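Local atomic coordinates of apoptosis regulator Bcl-2 homolog (PDB entry 5WOS), a protein that inhibits apoptosis of the infected host cell, binding the pro-apoptotic proteins BAK1 and BAX and other BH3-containing partners such as BIM, BID and PUMA. Residues Tyr16-Leu20 and Pro122-Glu127; Asn25-Glu29 and Lys50-Asp54. One frame throughout, in Å; residues are numbered along the deposited sequence.

Interaction 1: Tyr16-Leu20 and Pro122-Glu127; sequences YYTIL and PDIITE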
loop_
_atom_site.group_PDB
_atom_site.type_symbol
_atom_site.label_atom_id
_atom_site.label_comp_id
_atom_site.label_asym_id
_atom_site.label_seq_id
_atom_site.Cartn_x
_atom_site.Cartn_y
_atom_site.Cartn_z
ATOM N N TYR A 16 7.800 12.351 -1.829
ATOM C CA TYR A 16 8.197 11.056 -1.286
ATOM C C TYR A 16 7.798 10.924 0.176
ATOM O O TYR A 16 7.281 9.881 0.598
ATOM C CB TYR A 16 9.707 10.849 -1.447
ATOM C CG TYR A 16 10.202 9.556 -0.842
ATOM C CD1 TYR A 16 10.286 8.396 -1.601
ATOM C CD2 TYR A 16 10.579 9.492 0.493
ATOM C CE1 TYR A 16 10.735 7.210 -1.050
ATOM C CE2 TYR A 16 11.025 8.311 1.055
ATOM C CZ TYR A 16 11.102 7.172 0.281
ATOM O OH TYR A 16 11.549 5.992 0.835
ATOM N N TYR A 17 8.014 11.981 0.964
ATOM C CA TYR A 17 7.758 11.907 2.397
ATOM C C TYR A 17 6.302 12.205 2.727
ATOM O O TYR A 17 5.792 11.726 3.744
ATOM C CB TYR A 17 8.714 12.852 3.133
ATOM C CG TYR A 17 10.128 12.297 3.184
ATOM C CD1 TYR A 17 10.412 11.168 3.934
ATOM C CD2 TYR A 17 11.165 12.880 2.463
ATOM C CE1 TYR A 17 11.685 10.634 3.983
ATOM C CE2 TYR A 17 12.453 12.353 2.504
ATOM C CZ TYR A 17 12.704 11.228 3.267
ATOM O OH TYR A 17 13.975 10.693 3.320
ATOM N N THR A 18 5.608 12.963 1.875
ATOM C CA THR A 18 4.169 13.140 2.055
ATOM C C THR A 18 3.452 11.794 2.011
ATOM O O THR A 18 2.551 11.533 2.814
ATOM C CB THR A 18 3.606 14.086 0.986
ATOM O OG1 THR A 18 4.269 15.357 1.061
ATOM C CG2 THR A 18 2.107 14.311 1.195
ATOM N N ILE A 19 3.840 10.925 1.078
ATOM C CA ILE A 19 3.237 9.598 0.997
ATOM C C ILE A 19 3.778 8.693 2.098
ATOM O O ILE A 19 3.021 7.985 2.767
ATOM C CB ILE A 19 3.470 8.997 -0.403
ATOM C CG1 ILE A 19 2.515 9.640 -1.413
ATOM C CG2 ILE A 19 3.305 7.472 -0.397
ATOM C CD1 ILE A 19 3.211 10.465 -2.439
ATOM N N LEU A 20 5.097 8.708 2.307
ATOM C CA LEU A 20 5.713 7.800 3.272
ATOM C C LEU A 20 5.146 8.001 4.672
ATOM O O LEU A 20 4.913 7.029 5.396
ATOM C CB LEU A 20 7.230 7.996 3.269
ATOM C CG LEU A 20 8.043 7.187 4.285
ATOM C CD1 LEU A 20 8.076 5.707 3.926
ATOM C CD2 LEU A 20 9.447 7.745 4.375
ATOM N N PRO A 122 7.652 0.184 4.268
ATOM C CA PRO A 122 7.119 1.497 3.863
ATOM C C PRO A 122 7.927 2.146 2.753
ATOM O O PRO A 122 7.355 2.621 1.762
ATOM C CB PRO A 122 7.166 2.304 5.166
ATOM C CG PRO A 122 7.129 1.277 6.253
ATOM C CD PRO A 122 7.889 0.105 5.721
ATOM N N ASP A 123 9.252 2.176 2.891
ATOM C CA ASP A 123 10.088 2.773 1.857
ATOM C C ASP A 123 10.027 1.969 0.565
ATOM O O ASP A 123 10.052 2.543 -0.530
ATOM C CB ASP A 123 11.526 2.882 2.355
ATOM C CG ASP A 123 11.709 3.985 3.379
ATOM O OD1 ASP A 123 11.543 5.171 3.022
ATOM O OD2 ASP A 123 12.010 3.662 4.546
ATOM N N ILE A 124 9.928 0.642 0.670
ATOM C CA ILE A 124 9.972 -0.205 -0.519
ATOM C C ILE A 124 8.759 0.045 -1.410
ATOM O O ILE A 124 8.889 0.142 -2.638
ATOM C CB ILE A 124 10.085 -1.689 -0.120
ATOM C CG1 ILE A 124 11.442 -1.953 0.538
ATOM C CG2 ILE A 124 9.908 -2.595 -1.345
ATOM C CD1 ILE A 124 11.598 -3.350 1.109
ATOM N N ILE A 125 7.563 0.137 -0.825
ATOM C CA ILE A 125 6.389 0.366 -1.660
ATOM C C ILE A 125 6.301 1.833 -2.063
ATOM O O ILE A 125 5.965 2.148 -3.209
ATOM C CB ILE A 125 5.098 -0.126 -0.973
ATOM C CG1 ILE A 125 4.633 0.809 0.145
ATOM C CG2 ILE A 125 5.284 -1.540 -0.426
ATOM C CD1 ILE A 125 3.214 0.517 0.574
ATOM N N THR A 126 6.633 2.751 -1.151
ATOM C CA THR A 126 6.672 4.163 -1.517
ATOM C C THR A 126 7.642 4.397 -2.668
ATOM O O THR A 126 7.357 5.179 -3.584
ATOM C CB THR A 126 7.065 5.016 -0.310
ATOM O OG1 THR A 126 6.253 4.668 0.817
ATOM C CG2 THR A 126 6.875 6.497 -0.614
ATOM N N GLU A 127 8.794 3.724 -2.637
ATOM C CA GLU A 127 9.727 3.789 -3.758
ATOM C C GLU A 127 9.100 3.223 -5.026
ATOM O O GLU A 127 9.100 3.876 -6.077
ATOM C CB GLU A 127 11.013 3.034 -3.419
ATOM C CG GLU A 127 12.122 3.905 -2.859
ATOM C CD GLU A 127 13.407 3.132 -2.628
ATOM O OE1 GLU A 127 13.858 3.065 -1.464
ATOM O OE2 GLU A 127 13.960 2.581 -3.607
#

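Interaction 2: Asn25-Glu29 and Lys50-Asp54; sequences NYFIE and KNMCD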
loop_
_atom_site.group_PDB
_atom_site.type_symbol
_atom_site.label_atom_id
_atom_site.label_comp_id
_atom_site.label_asym_id
_atom_site.label_seq_id
_atom_site.Cartn_x
_atom_site.Cartn_y
_atom_site.Cartn_z
ATOM N N ASN A 25 2.918 5.138 9.047
ATOM C CA ASN A 25 2.091 5.094 10.245
ATOM C C ASN A 25 0.967 4.071 10.136
ATOM O O ASN A 25 0.587 3.474 11.150
ATOM C CB ASN A 25 1.528 6.485 10.542
ATOM C CG ASN A 25 2.501 7.347 11.329
ATOM O OD1 ASN A 25 2.594 7.236 12.550
ATOM N ND2 ASN A 25 3.231 8.211 10.633
ATOM N N TYR A 26 0.424 3.841 8.938
ATOM C CA TYR A 26 -0.594 2.806 8.810
ATOM C C TYR A 26 0.003 1.423 9.045
ATOM O O TYR A 26 -0.603 0.585 9.723
ATOM C CB TYR A 26 -1.269 2.873 7.443
ATOM C CG TYR A 26 -2.340 1.818 7.280
ATOM C CD1 TYR A 26 -2.176 0.762 6.396
ATOM C CD2 TYR A 26 -3.502 1.865 8.033
ATOM C CE1 TYR A 26 -3.145 -0.207 6.259
ATOM C CE2 TYR A 26 -4.477 0.906 7.899
ATOM C CZ TYR A 26 -4.292 -0.131 7.014
ATOM O OH TYR A 26 -5.266 -1.095 6.881
ATOM N N PHE A 27 1.189 1.161 8.495
ATOM C CA PHE A 27 1.850 -0.110 8.763
ATOM C C PHE A 27 2.084 -0.280 10.258
ATOM O O PHE A 27 1.761 -1.324 10.836
ATOM C CB PHE A 27 3.171 -0.198 7.992
ATOM C CG PHE A 27 3.008 -0.400 6.508
ATOM C CD1 PHE A 27 1.767 -0.294 5.896
ATOM C CD2 PHE A 27 4.105 -0.707 5.722
ATOM C CE1 PHE A 27 1.631 -0.483 4.533
ATOM C CE2 PHE A 27 3.972 -0.899 4.364
ATOM C CZ PHE A 27 2.734 -0.787 3.769
ATOM N N ILE A 28 2.632 0.751 10.905
ATOM C CA ILE A 28 2.814 0.719 12.355
ATOM C C ILE A 28 1.493 0.401 13.045
ATOM O O ILE A 28 1.399 -0.531 13.853
ATOM C CB ILE A 28 3.398 2.056 12.846
ATOM C CG1 ILE A 28 4.839 2.213 12.355
ATOM C CG2 ILE A 28 3.351 2.143 14.369
ATOM C CD1 ILE A 28 5.388 3.605 12.522
ATOM N N GLU A 29 0.451 1.176 12.737
ATOM C CA GLU A 29 -0.831 0.965 13.399
ATOM C C GLU A 29 -1.379 -0.427 13.113
ATOM O O GLU A 29 -1.952 -1.069 14.001
ATOM C CB GLU A 29 -1.836 2.035 12.968
ATOM C CG GLU A 29 -3.205 1.877 13.640
ATOM C CD GLU A 29 -4.057 3.135 13.582
ATOM O OE1 GLU A 29 -3.529 4.204 13.208
ATOM O OE2 GLU A 29 -5.257 3.058 13.918
ATOM N N LYS A 50 -6.661 5.068 6.202
ATOM C CA LYS A 50 -6.695 3.985 7.179
ATOM C C LYS A 50 -7.959 3.149 7.024
ATOM O O LYS A 50 -7.910 1.915 7.086
ATOM C CB LYS A 50 -6.597 4.550 8.599
ATOM C CG LYS A 50 -6.471 3.490 9.689
ATOM C CD LYS A 50 -6.276 4.113 11.073
ATOM C CE LYS A 50 -7.469 4.951 11.501
ATOM N NZ LYS A 50 -8.740 4.164 11.491
ATOM N N ASN A 51 -9.103 3.804 6.814
ATOM C CA ASN A 51 -10.356 3.070 6.668
ATOM C C ASN A 51 -10.429 2.367 5.321
ATOM O O ASN A 51 -10.889 1.221 5.237
ATOM C CB ASN A 51 -11.541 4.019 6.840
ATOM C CG ASN A 51 -11.743 4.440 8.278
ATOM O OD1 ASN A 51 -11.501 3.667 9.206
ATOM N ND2 ASN A 51 -12.185 5.670 8.471
ATOM N N MET A 52 -9.986 3.035 4.256
ATOM C CA MET A 52 -9.993 2.415 2.934
ATOM C C MET A 52 -9.242 1.090 2.947
ATOM O O MET A 52 -9.724 0.084 2.412
ATOM C CB MET A 52 -9.378 3.365 1.909
ATOM C CG MET A 52 -10.248 4.555 1.561
ATOM S SD MET A 52 -9.460 5.601 0.329
ATOM C CE MET A 52 -10.789 6.739 -0.049
ATOM N N CYS A 53 -8.054 1.069 3.552
ATOM C CA CYS A 53 -7.264 -0.158 3.582
ATOM C C CYS A 53 -7.885 -1.199 4.505
ATOM O O CYS A 53 -7.787 -2.401 4.234
ATOM C CB CYS A 53 -5.830 0.147 4.018
ATOM S SG CYS A 53 -4.916 1.222 2.885
ATOM N N ASP A 54 -8.526 -0.764 5.590
ATOM C CA ASP A 54 -9.152 -1.712 6.505
ATOM C C ASP A 54 -10.362 -2.389 5.874
ATOM O O ASP A 54 -10.703 -3.515 6.253
ATOM C CB ASP A 54 -9.556 -1.009 7.802
ATOM C CG ASP A 54 -8.369 -0.699 8.695
ATOM O OD1 ASP A 54 -7.236 -1.085 8.343
ATOM O OD2 ASP A 54 -8.571 -0.067 9.754
#

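Interaction 1: Tyr16-Leu20 and Pro122-Glu127
Tyr16 swings its ring away from its own backbone nitrogen, with CG anti to N (chi1 177°), and this sends the phenol across toward Asp123 and Thr126. Thr126 complements it: its first torsion sets CG2 anti to the backbone N and OG1 beside it, separating a methyl that faces the neighbouring helix from a hydroxyl turned back on its own turn.

That methyl makes a CH-pi contact over one face of the Tyr16 ring, 4.2 Å from CG2 to the ring centroid and displaced toward the rim. It also meets Ile19, whose CG2 lies 3.7 Å from Thr126 CG2, so a single methyl is wedged between an aromatic face and a branched aliphatic chain. The hydroxyl bonds within its helix: OG1 donates to Pro122 O at 2.5 Å, from above the carbonyl plane, while Thr126 N reaches the same oxygen from the other face.

At the far edge of the ring, Tyr16 OH donates to Asp123 OD1. The modelled separation is too short to be taken literally, but the carboxylate and ring planes are 10° apart, nearly coplanar, with OD1 at the ring edge, near its plane. Leu20 packs beside this pair: CD1 lies 3.7 Å from Pro122 CB, and both of its methyls approach Asp123 OD1, CD2 at 3.6 Å. Leu130, one turn further along helix 121-138, continues the interface against Tyr16 and Ile19.

The segment axes cross at 125°, with a closest approach of 9.9 Å, a buried join of the N-terminal helix to helix 121-138 within the all-helical Bcl-2 bundle.

Interaction 2: Asn25-Glu29 and Lys50-Asp54
Glu29 OE1 is held by two donors from the region linking the helices and the start of the next helix, the Arg36 backbone N and the Tyr46 hydroxyl, while the same carboxylate leans on the aliphatic part of Lys50. The two side chains cross at about a right angle, with OE2 lying 3.2 Å from Lys50 CD. Bends at the third and fourth torsions of Lys50 (chi3 63°, chi4 57°) curl the end of the chain round, leaving NZ 4.4 Å from OE2, beyond a salt bridge. The opposite charges can therefore attract only at longer range, and the double grip on OE1 probably does more to fix the rotation of the carboxylate.

Deeper in the interface, Tyr26 spans the gap between the helices. Its OH donates to Asp54 OD1 at 2.5 Å, a very short bond whose acceptor sits at the ring edge, near the ring plane, although the carboxylate as a whole is turned 41° from the ring. This joins the first helix of the Bcl-2 fold to helix 43-69, which in cellular relatives helps to line the groove that receives BH3 ligands; here Met52 of that helix packs on an aromatic residue of the bound peptide.

Lys50 and Cys53, about one turn apart, both pack against the Tyr26 ring. Lys50 CG touches CE2 at 3.7 Å, crossing the phenol nearly at right angles. Cys53 CB comes within 3.4 Å of CZ, and its SG makes an oblique sulfur-aromatic contact, 4.6 Å from the ring centroid. Beyond the two segments Tyr26 touches Tyr46 and Leu57 of helix 43-69 and Ala103 of helix 92-112.

Overall arrangement
Interactions 1 and 2 illustrate a general principle of helical bundles: one helix, here 14-32, ties two others together through tyrosines on different turns. Its earlier turns meet helix 121-138 and its later ones helix 43-69. The centres of the two contacts are about 14 Å apart, yet they touch through Phe27, whose CZ lies 3.5 Å from Ile125 CD1 and whose CD2 lies 3.7 Å from Pro122 CG. Each pairs a tyrosine of the shared helix with an aspartate of the partner helix, though the spacing in interaction 1 is doubtfully short. Of the residues in interaction 2, Met52 packs on an aromatic side chain of the bound peptide.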